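PDB 3O66: glycine betaine/carnitine/choline ABC transporter from Staphylococcus aureus subsp. aureus Mu50, which probably captures glycine betaine, carnitine or choline outside the membrane and hands it to the permease of an ABC importer. Local coordinates for residues 82-85 with 89-92; 116-121 with 160-165; 128-131 with 135-138. All coordinates share one frame; numbering follows the deposited sequence.

Contact 1 of 3, residues 82-85 with 89-92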
ATOM      1  N   ALA A  82      18.043  -8.144   3.264  1.00 36.72           N
ATOM      2  CA  ALA A  82      17.782  -8.613   1.912  1.00 36.78           C
ATOM      3  C   ALA A  82      16.265  -8.776   1.690  1.00 35.36           C
ATOM      4  O   ALA A  82      15.534  -9.096   2.624  1.00 34.24           O
ATOM      5  CB  ALA A  82      18.518  -9.934   1.684  1.00 38.29           C
ATOM      6  N   PRO A  83      15.776  -8.534   0.450  1.00 35.02           N
ATOM      7  CA  PRO A  83      14.347  -8.763   0.189  1.00 33.38           C
ATOM      8  C   PRO A  83      13.978 -10.242   0.338  1.00 33.30           C
ATOM      9  O   PRO A  83      14.792 -11.110   0.022  1.00 33.25           O
ATOM     10  CB  PRO A  83      14.184  -8.342  -1.284  1.00 33.57           C
ATOM     11  CG  PRO A  83      15.558  -8.321  -1.848  1.00 35.80           C
ATOM     12  CD  PRO A  83      16.469  -7.975  -0.721  1.00 36.05           C
ATOM     13  N   ILE A  84      12.771 -10.517   0.824  1.00 32.46           N
ATOM     14  CA  ILE A  84      12.247 -11.890   0.892  1.00 32.92           C
ATOM     15  C   ILE A  84      11.020 -11.963  -0.033  1.00 32.91           C
ATOM     16  O   ILE A  84      10.135 -11.128   0.079  1.00 31.62           O
ATOM     17  CB  ILE A  84      11.871 -12.288   2.359  1.00 32.60           C
ATOM     18  CG1 ILE A  84      13.149 -12.418   3.221  1.00 32.58           C
ATOM     19  CG2 ILE A  84      11.048 -13.594   2.373  1.00 32.47           C
ATOM     20  CD1 ILE A  84      12.912 -12.623   4.721  1.00 29.87           C
ATOM     21  N   LYS A  85      10.962 -12.941  -0.942  1.00 34.25           N
ATOM     22  CA  LYS A  85       9.806 -13.018  -1.872  1.00 33.82           C
ATOM     23  C   LYS A  85       8.529 -13.598  -1.267  1.00 33.41           C
ATOM     24  O   LYS A  85       7.441 -13.143  -1.619  1.00 33.05           O
ATOM     25  CB  LYS A  85      10.139 -13.775  -3.178  1.00 34.81           C
ATOM     26  CG  LYS A  85      11.283 -13.174  -4.024  1.00 36.25           C
ATOM     27  CD  LYS A  85      10.999 -11.695  -4.362  1.00 35.51           C
ATOM     28  CE  LYS A  85      11.936 -11.146  -5.435  1.00 36.24           C
ATOM     29  NZ  LYS A  85      11.815 -11.906  -6.710  1.00 33.98           N
ATOM     30  N   LYS A  89       7.003 -15.250   5.130  1.00 31.24           N
ATOM     31  CA  LYS A  89       8.371 -15.123   5.681  1.00 31.46           C
ATOM     32  C   LYS A  89       8.878 -13.668   5.624  1.00 29.67           C
ATOM     33  O   LYS A  89       9.654 -13.249   6.489  1.00 28.66           O
ATOM     34  CB  LYS A  89       9.338 -16.048   4.946  1.00 32.49           C
ATOM     35  CG  LYS A  89       9.162 -17.534   5.273  1.00 36.34           C
ATOM     36  CD  LYS A  89      10.280 -18.327   4.589  1.00 40.65           C
ATOM     37  CE  LYS A  89       9.778 -19.592   3.938  1.00 45.14           C
ATOM     38  NZ  LYS A  89      10.264 -20.825   4.619  1.00 48.62           N
ATOM     39  N   ALA A  90       8.441 -12.913   4.611  1.00 27.62           N
ATOM     40  CA  ALA A  90       8.769 -11.489   4.539  1.00 27.31           C
ATOM     41  C   ALA A  90       8.144 -10.742   5.707  1.00 26.73           C
ATOM     42  O   ALA A  90       8.773  -9.842   6.278  1.00 27.20           O
ATOM     43  CB  ALA A  90       8.288 -10.858   3.197  1.00 26.44           C
HETATM   44  N   MSE A  91       6.903 -11.081   6.047  1.00 26.50           N
HETATM   45  CA  MSE A  91       6.213 -10.367   7.135  1.00 25.99           C
HETATM   46  C   MSE A  91       6.833 -10.723   8.490  1.00 26.77           C
HETATM   47  O   MSE A  91       7.044  -9.853   9.333  1.00 27.00           O
HETATM   48  CB  MSE A  91       4.697 -10.619   7.143  1.00 24.54           C
HETATM   49  CG  MSE A  91       3.958  -9.817   8.249  1.00 23.38           C
HETATM   50 SE   MSE A  91       4.282  -7.874   8.133  0.75 22.66          SE
HETATM   51  CE  MSE A  91       2.682  -7.467   7.135  1.00 20.84           C
ATOM     52  N   ILE A  92       7.115 -12.003   8.695  1.00 27.94           N
ATOM     53  CA  ILE A  92       7.786 -12.442   9.916  1.00 29.01           C
ATOM     54  C   ILE A  92       9.142 -11.726  10.103  1.00 28.60           C
ATOM     55  O   ILE A  92       9.459 -11.242  11.205  1.00 28.89           O
ATOM     56  CB  ILE A  92       7.960 -13.987   9.948  1.00 30.19           C
ATOM     57  CG1 ILE A  92       6.596 -14.662  10.166  1.00 31.26           C
ATOM     58  CG2 ILE A  92       8.965 -14.409  11.059  1.00 32.22           C
ATOM     59  CD1 ILE A  92       6.561 -16.166   9.819  1.00 33.03           C
TER
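Ile84 meets Lys89 and Ala90 by van der Waals contact, partly against backbone N and O atoms, with no hydrogen bond between residues 82-85 and 89-92. Its CG2 methyl comes nearest, 3.5 Å from the backbone N of Ala90, and also touches the CB of Lys89 at 3.9 Å. The longer branch runs beside it, so that CD1 ends 3.8 Å from the carbonyl O of Lys89. This division of labour follows from the first torsion (chi1 -69°), which turns CG1 to the same side as the backbone N and leaves CG2 anti to it. Ala90 answers with its methyl group: CB lies 3.9 Å from Ile84 CB and 3.6 Å from the carbonyl O of Ile84. The two backbones come close as well, with Ile84 CA and Ala90 CA 5.1 Å apart. The side chain of Lys89 offers just its base, because beyond CB the chain leads away. Among the residues that touch, Ala90 is buried, and its methyl also rests on Pro219.

In the next shell, polar bonds flank the contact on both sides. Asp86 OD2 accepts a hydrogen bond from the backbone N of Lys89 at the beginning of helix 87-102, while Ala90 O is bonded to Thr94 OG1 further along. On the loop side, Lys85 NZ reaches the carbonyl oxygens of Gln215 and Phe216. Ile84 thus packs the incoming loop against the first turn of the helix it leads into, in the lobe whose 2-1-3-5-4 sheet order is characteristic of a type II solute-binding protein.

Contact 2 of 3, residues 116-121 with 160-165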
ATOM      1  N   TYR A 116       3.890  -2.427  -7.223  1.00 24.64           N
ATOM      2  CA  TYR A 116       3.855  -2.412  -8.681  1.00 24.53           C
ATOM      3  C   TYR A 116       3.115  -3.691  -9.068  1.00 23.25           C
ATOM      4  O   TYR A 116       3.321  -4.747  -8.464  1.00 22.64           O
ATOM      5  CB  TYR A 116       5.260  -2.423  -9.288  1.00 24.81           C
ATOM      6  CG  TYR A 116       5.948  -1.057  -9.444  1.00 28.58           C
ATOM      7  CD1 TYR A 116       5.260   0.147  -9.250  1.00 30.59           C
ATOM      8  CD2 TYR A 116       7.286  -0.992  -9.813  1.00 33.51           C
ATOM      9  CE1 TYR A 116       5.904   1.384  -9.399  1.00 33.71           C
ATOM     10  CE2 TYR A 116       7.939   0.235  -9.985  1.00 37.13           C
ATOM     11  CZ  TYR A 116       7.246   1.419  -9.783  1.00 36.65           C
ATOM     12  OH  TYR A 116       7.916   2.622  -9.936  1.00 37.94           O
ATOM     13  N   ALA A 117       2.246  -3.560 -10.073  1.00 21.52           N
ATOM     14  CA  ALA A 117       1.483  -4.666 -10.591  1.00 21.52           C
ATOM     15  C   ALA A 117       1.106  -4.355 -12.016  1.00 20.92           C
ATOM     16  O   ALA A 117       0.792  -3.209 -12.346  1.00 21.71           O
ATOM     17  CB  ALA A 117       0.192  -4.876  -9.742  1.00 21.44           C
ATOM     18  N   PHE A 118       1.090  -5.388 -12.847  1.00 21.50           N
ATOM     19  CA  PHE A 118       0.638  -5.280 -14.218  1.00 21.49           C
ATOM     20  C   PHE A 118      -0.860  -5.299 -14.232  1.00 21.42           C
ATOM     21  O   PHE A 118      -1.486  -6.058 -13.490  1.00 23.24           O
ATOM     22  CB  PHE A 118       1.184  -6.422 -15.085  1.00 22.49           C
ATOM     23  CG  PHE A 118       2.671  -6.350 -15.274  1.00 23.12           C
ATOM     24  CD1 PHE A 118       3.211  -5.544 -16.267  1.00 23.97           C
ATOM     25  CD2 PHE A 118       3.527  -6.996 -14.386  1.00 23.62           C
ATOM     26  CE1 PHE A 118       4.598  -5.442 -16.425  1.00 25.01           C
ATOM     27  CE2 PHE A 118       4.926  -6.887 -14.521  1.00 25.99           C
ATOM     28  CZ  PHE A 118       5.449  -6.102 -15.537  1.00 26.25           C
HETATM   29  N   MSE A 119      -1.439  -4.471 -15.090  1.00 21.43           N
HETATM   30  CA  MSE A 119      -2.891  -4.316 -15.120  1.00 21.12           C
HETATM   31  C   MSE A 119      -3.375  -3.984 -16.512  1.00 20.67           C
HETATM   32  O   MSE A 119      -2.616  -3.428 -17.344  1.00 21.28           O
HETATM   33  CB  MSE A 119      -3.393  -3.303 -14.091  1.00 20.98           C
HETATM   34  CG  MSE A 119      -2.767  -1.909 -14.269  1.00 22.61           C
HETATM   35 SE   MSE A 119      -3.242  -0.702 -12.813  0.75 22.10          SE
HETATM   36  CE  MSE A 119      -2.201  -1.587 -11.410  1.00 23.63           C
ATOM     37  N   VAL A 120      -4.622  -4.377 -16.763  1.00 20.30           N
ATOM     38  CA  VAL A 120      -5.250  -4.250 -18.083  1.00 20.48           C
ATOM     39  C   VAL A 120      -6.683  -3.793 -17.916  1.00 21.44           C
ATOM     40  O   VAL A 120      -7.210  -3.804 -16.784  1.00 22.90           O
ATOM     41  CB  VAL A 120      -5.203  -5.582 -18.875  1.00 20.66           C
ATOM     42  CG1 VAL A 120      -3.764  -6.010 -19.090  1.00 21.41           C
ATOM     43  CG2 VAL A 120      -6.086  -6.727 -18.202  1.00 20.73           C
ATOM     44  N   THR A 121      -7.345  -3.423 -19.005  1.00 22.34           N
ATOM     45  CA  THR A 121      -8.782  -3.143 -18.924  1.00 22.94           C
ATOM     46  C   THR A 121      -9.572  -4.465 -18.829  1.00 24.80           C
ATOM     47  O   THR A 121      -9.059  -5.534 -19.197  1.00 25.39           O
ATOM     48  CB  THR A 121      -9.319  -2.437 -20.162  1.00 22.72           C
ATOM     49  OG1 THR A 121      -9.123  -3.300 -21.307  1.00 23.27           O
ATOM     50  CG2 THR A 121      -8.653  -1.016 -20.384  1.00 22.78           C
ATOM     51  N   GLU A 160      14.599  -5.216 -17.518  1.00 44.80           N
ATOM     52  CA  GLU A 160      15.515  -6.270 -17.980  1.00 46.39           C
ATOM     53  C   GLU A 160      15.360  -7.532 -17.151  1.00 45.62           C
ATOM     54  O   GLU A 160      15.262  -8.620 -17.704  1.00 45.87           O
ATOM     55  CB  GLU A 160      16.993  -5.820 -18.022  1.00 48.75           C
ATOM     56  CG  GLU A 160      17.289  -4.738 -19.067  1.00 51.27           C
ATOM     57  CD  GLU A 160      16.911  -5.139 -20.506  1.00 53.67           C
ATOM     58  OE1 GLU A 160      17.255  -6.263 -20.943  1.00 55.58           O
ATOM     59  OE2 GLU A 160      16.269  -4.319 -21.203  1.00 53.80           O
ATOM     60  N   GLY A 161      15.305  -7.367 -15.831  1.00 44.78           N
ATOM     61  CA  GLY A 161      15.120  -8.482 -14.913  1.00 44.52           C
ATOM     62  C   GLY A 161      13.767  -9.150 -15.076  1.00 42.64           C
ATOM     63  O   GLY A 161      13.664 -10.364 -14.959  1.00 43.04           O
ATOM     64  N   PHE A 162      12.730  -8.355 -15.352  1.00 40.70           N
ATOM     65  CA  PHE A 162      11.387  -8.885 -15.563  1.00 39.19           C
ATOM     66  C   PHE A 162      11.332  -9.768 -16.806  1.00 40.14           C
ATOM     67  O   PHE A 162      10.705 -10.828 -16.780  1.00 40.42           O
ATOM     68  CB  PHE A 162      10.346  -7.754 -15.672  1.00 37.01           C
ATOM     69  CG  PHE A 162       9.054  -8.187 -16.323  1.00 35.31           C
ATOM     70  CD1 PHE A 162       7.996  -8.676 -15.557  1.00 33.96           C
ATOM     71  CD2 PHE A 162       8.903  -8.132 -17.712  1.00 35.29           C
ATOM     72  CE1 PHE A 162       6.812  -9.103 -16.172  1.00 32.44           C
ATOM     73  CE2 PHE A 162       7.718  -8.549 -18.337  1.00 33.58           C
ATOM     74  CZ  PHE A 162       6.678  -9.037 -17.566  1.00 32.19           C
ATOM     75  N   LYS A 163      11.970  -9.314 -17.887  1.00 40.96           N
ATOM     76  CA  LYS A 163      12.024 -10.067 -19.153  1.00 42.25           C
ATOM     77  C   LYS A 163      12.734 -11.408 -18.969  1.00 43.90           C
ATOM     78  O   LYS A 163      12.304 -12.423 -19.518  1.00 44.49           O
ATOM     79  CB  LYS A 163      12.727  -9.260 -20.260  1.00 43.24           C
ATOM     80  CG  LYS A 163      11.929  -8.067 -20.778  1.00 42.57           C
ATOM     81  CD  LYS A 163      12.597  -7.430 -21.983  1.00 45.26           C
ATOM     82  CE  LYS A 163      13.771  -6.549 -21.603  1.00 46.75           C
ATOM     83  NZ  LYS A 163      14.383  -5.976 -22.828  1.00 48.65           N
ATOM     84  N   LYS A 164      13.820 -11.398 -18.205  1.00 45.02           N
ATOM     85  CA  LYS A 164      14.569 -12.615 -17.897  1.00 47.43           C
ATOM     86  C   LYS A 164      13.712 -13.594 -17.066  1.00 46.18           C
ATOM     87  O   LYS A 164      13.561 -14.761 -17.438  1.00 47.15           O
ATOM     88  CB  LYS A 164      15.883 -12.254 -17.181  1.00 49.33           C
ATOM     89  CG  LYS A 164      16.857 -13.421 -16.984  1.00 53.92           C
ATOM     90  CD  LYS A 164      18.306 -12.957 -16.718  1.00 57.88           C
ATOM     91  CE  LYS A 164      18.481 -12.303 -15.344  1.00 58.26           C
ATOM     92  NZ  LYS A 164      19.899 -12.436 -14.839  1.00 60.36           N
ATOM     93  N   GLU A 165      13.149 -13.099 -15.965  1.00 43.86           N
ATOM     94  CA  GLU A 165      12.258 -13.867 -15.086  1.00 42.74           C
ATOM     95  C   GLU A 165      11.027 -14.440 -15.791  1.00 41.06           C
ATOM     96  O   GLU A 165      10.784 -15.656 -15.745  1.00 41.70           O
ATOM     97  CB  GLU A 165      11.803 -13.003 -13.898  1.00 41.56           C
ATOM     98  CG  GLU A 165      10.941 -13.744 -12.869  1.00 43.12           C
ATOM     99  CD  GLU A 165      11.758 -14.673 -11.982  1.00 49.39           C
ATOM    100  OE1 GLU A 165      12.545 -14.160 -11.151  1.00 51.60           O
ATOM    101  OE2 GLU A 165      11.616 -15.916 -12.111  1.00 51.52           O
TER
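Phe118 and Phe162 reach toward each other from opposite directions, joining strand 116-120 to helix 159-166 in the second lobe of a type II solute-binding fold. The helix belongs to the beta-alpha-beta crossover between the parallel neighbours 144-148 and 172-176, and Phe162 is the residue it sends to the ring of Phe118. The backbones stay well apart, 11.4 Å between Phe118 CA and Phe162 CA, and the rings span that distance.

The two phenylalanines use different first torsions. In Phe118, CG lies beside the backbone N and anti to the carbonyl carbon (chi1 -67°), which carries the ring off the sheet toward the helix. Phe162 has CG anti to its N (chi1 161°), projecting the ring away from the helix axis. Their planes are inclined by 38° with centroids 4.8 Å apart, an oblique pairing. Leu145, Val192, Leu194 and Val133 surround Phe118, whereas Tyr166 and Trp151 touch Phe162, so the pair is embedded in an apolar core. One residue further along the helix, Lys163 NZ forms a salt bridge with Glu160 OE2 at 3.0 Å.

The far end of the Phe118 ring, CE2 and CZ, meets the CD1-CE1 side of Phe162. Phe118 CE2 comes within 3.3 Å of Phe162 CE1, a tight carbon-carbon approach, while Phe118 CZ sits over one face of the Phe162 ring, displaced toward its rim, 3.6 Å from Phe162 CD1.

Contact 3 of 3, residues 128-131 with 135-138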
ATOM      1  N   TYR A 128      -8.097 -11.866 -23.929  1.00 32.58           N
ATOM      2  CA  TYR A 128      -6.892 -12.677 -23.841  1.00 33.10           C
ATOM      3  C   TYR A 128      -6.899 -13.636 -22.634  1.00 33.38           C
ATOM      4  O   TYR A 128      -5.898 -14.303 -22.381  1.00 33.94           O
ATOM      5  CB  TYR A 128      -5.648 -11.767 -23.808  1.00 31.87           C
ATOM      6  CG  TYR A 128      -5.452 -10.922 -25.048  1.00 34.25           C
ATOM      7  CD1 TYR A 128      -5.126 -11.507 -26.287  1.00 38.48           C
ATOM      8  CD2 TYR A 128      -5.565  -9.542 -24.982  1.00 35.19           C
ATOM      9  CE1 TYR A 128      -4.928 -10.714 -27.436  1.00 39.22           C
ATOM     10  CE2 TYR A 128      -5.375  -8.751 -26.108  1.00 37.58           C
ATOM     11  CZ  TYR A 128      -5.061  -9.342 -27.318  1.00 39.30           C
ATOM     12  OH  TYR A 128      -4.889  -8.526 -28.394  1.00 42.06           O
ATOM     13  N   HIS A 129      -8.028 -13.696 -21.916  1.00 33.03           N
ATOM     14  CA  HIS A 129      -8.211 -14.574 -20.757  1.00 33.48           C
ATOM     15  C   HIS A 129      -7.103 -14.415 -19.715  1.00 33.11           C
ATOM     16  O   HIS A 129      -6.428 -15.400 -19.332  1.00 34.47           O
ATOM     17  CB  HIS A 129      -8.357 -16.036 -21.230  1.00 35.93           C
ATOM     18  CG  HIS A 129      -9.323 -16.198 -22.363  1.00 37.11           C
ATOM     19  ND1 HIS A 129     -10.687 -16.058 -22.200  1.00 38.44           N
ATOM     20  CD2 HIS A 129      -9.126 -16.458 -23.678  1.00 37.62           C
ATOM     21  CE1 HIS A 129     -11.288 -16.241 -23.361  1.00 39.74           C
ATOM     22  NE2 HIS A 129     -10.363 -16.483 -24.275  1.00 39.58           N
ATOM     23  N   LEU A 130      -6.949 -13.179 -19.228  1.00 30.97           N
ATOM     24  CA  LEU A 130      -5.823 -12.814 -18.371  1.00 30.33           C
ATOM     25  C   LEU A 130      -6.152 -12.851 -16.887  1.00 30.55           C
ATOM     26  O   LEU A 130      -7.051 -12.151 -16.432  1.00 31.18           O
ATOM     27  CB  LEU A 130      -5.288 -11.409 -18.748  1.00 27.84           C
ATOM     28  CG  LEU A 130      -4.912 -11.170 -20.219  1.00 28.57           C
ATOM     29  CD1 LEU A 130      -4.447  -9.717 -20.475  1.00 27.18           C
ATOM     30  CD2 LEU A 130      -3.837 -12.175 -20.701  1.00 29.11           C
ATOM     31  N   GLU A 131      -5.375 -13.625 -16.132  1.00 31.20           N
ATOM     32  CA  GLU A 131      -5.466 -13.635 -14.669  1.00 31.62           C
ATOM     33  C   GLU A 131      -4.109 -13.366 -14.025  1.00 30.04           C
ATOM     34  O   GLU A 131      -4.005 -12.702 -12.992  1.00 28.33           O
ATOM     35  CB  GLU A 131      -6.034 -14.979 -14.182  1.00 34.26           C
ATOM     36  CG  GLU A 131      -7.537 -15.090 -14.385  1.00 39.15           C
ATOM     37  CD  GLU A 131      -8.334 -14.167 -13.451  1.00 43.79           C
ATOM     38  OE1 GLU A 131      -7.797 -13.735 -12.398  1.00 45.48           O
ATOM     39  OE2 GLU A 131      -9.515 -13.881 -13.762  1.00 47.14           O
ATOM     40  N   ASP A 135       0.001 -15.129 -18.077  1.00 30.54           N
ATOM     41  CA  ASP A 135      -1.032 -15.189 -19.132  1.00 30.30           C
ATOM     42  C   ASP A 135      -0.742 -14.235 -20.303  1.00 29.97           C
ATOM     43  O   ASP A 135      -1.231 -14.427 -21.424  1.00 30.62           O
ATOM     44  CB  ASP A 135      -2.416 -14.927 -18.552  1.00 30.29           C
ATOM     45  CG  ASP A 135      -2.896 -16.043 -17.655  1.00 31.97           C
ATOM     46  OD1 ASP A 135      -2.469 -17.204 -17.832  1.00 34.17           O
ATOM     47  OD2 ASP A 135      -3.723 -15.768 -16.762  1.00 32.06           O
ATOM     48  N   LEU A 136       0.082 -13.221 -20.066  1.00 28.32           N
ATOM     49  CA  LEU A 136       0.488 -12.308 -21.135  1.00 28.29           C
ATOM     50  C   LEU A 136       1.449 -12.927 -22.162  1.00 30.30           C
ATOM     51  O   LEU A 136       1.562 -12.404 -23.280  1.00 31.14           O
ATOM     52  CB  LEU A 136       1.149 -11.061 -20.550  1.00 27.05           C
ATOM     53  CG  LEU A 136       0.282 -10.155 -19.683  1.00 25.31           C
ATOM     54  CD1 LEU A 136       1.153  -9.146 -18.939  1.00 25.20           C
ATOM     55  CD2 LEU A 136      -0.770  -9.442 -20.524  1.00 25.96           C
ATOM     56  N   ALA A 137       2.139 -14.011 -21.787  1.00 31.74           N
ATOM     57  CA  ALA A 137       3.251 -14.552 -22.590  1.00 33.61           C
ATOM     58  C   ALA A 137       2.953 -14.684 -24.087  1.00 35.13           C
ATOM     59  O   ALA A 137       3.756 -14.237 -24.909  1.00 35.42           O
ATOM     60  CB  ALA A 137       3.748 -15.874 -22.042  1.00 35.87           C
ATOM     61  N   LYS A 138       1.816 -15.295 -24.438  1.00 35.71           N
ATOM     62  CA  LYS A 138       1.506 -15.590 -25.864  1.00 38.09           C
ATOM     63  C   LYS A 138       1.266 -14.321 -26.681  1.00 36.77           C
ATOM     64  O   LYS A 138       1.368 -14.333 -27.914  1.00 37.69           O
ATOM     65  CB  LYS A 138       0.232 -16.423 -26.000  1.00 38.82           C
ATOM     66  CG  LYS A 138       0.340 -17.905 -25.772  1.00 43.71           C
ATOM     67  CD  LYS A 138      -1.042 -18.529 -26.042  1.00 46.62           C
ATOM     68  CE  LYS A 138      -1.190 -19.881 -25.385  1.00 48.89           C
ATOM     69  NZ  LYS A 138      -0.469 -20.893 -26.178  1.00 52.30           N
TER
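Leu130 and Asp135 bring the chain back on itself, their CA atoms 5.4 Å apart, just after His129 has left helix 122-128 with a positive phi of 53°. The polar link is made by Asp135, whose OD2 accepts a hydrogen bond from the backbone N of Glu131 at 2.8 Å and 154°. It uses the lone pair anti to OD1. The same oxygen is also bonded by the N of Thr132, so two successive amides grip one carboxylate oxygen, a setting that would probably favour the charged form of the acid. With CG anti to the carbonyl carbon (chi1 -69°), the aspartate head extends across to this bend.

Leu130 packs beside the polar link: its CD2 lies against Asp135, 3.5 Å from the backbone O and 3.8 Å from CB. The other methyl, CD1, meets Leu136 CD2 at 3.7 Å, the two leucine side chains crossing at about a right angle. Both leucines also touch Leu210, and Leu136 packs on Phe168 as well. Glu131 turns its carboxylate elsewhere: OE1 forms a salt bridge with Lys208, and its backbone bonds to that of Lys211.

An acidic side chain thus ties off a short, partly buried connection through consecutive main-chain NH groups, in the loop between helix 122-128 and strand 144-148 of the second alpha/beta lobe of this type II binding-protein fold.

In the fold
Contacts 2 and 3 share one lobe: their centres are 12 Å apart, and they touch where Val120 CG1 lies 4.0 Å from Leu130 CD1. Contact 3 is nested within the chain loop that contact 2 closes. Contact 1 precedes both in sequence and belongs to the other lobe, with centres 20 Å from contact 2 and 28 Å from contact 3; its nearest atoms stay about 5 Å and 16 Å from theirs. The connection between strands 208-209 and 222-227 passes near all three, meeting Leu130, Tyr116 and Lys85. Contacts 1 and 2 thus lie in different lobes; in this family the ligand typically binds in the cleft between them, though no ligand position is given here.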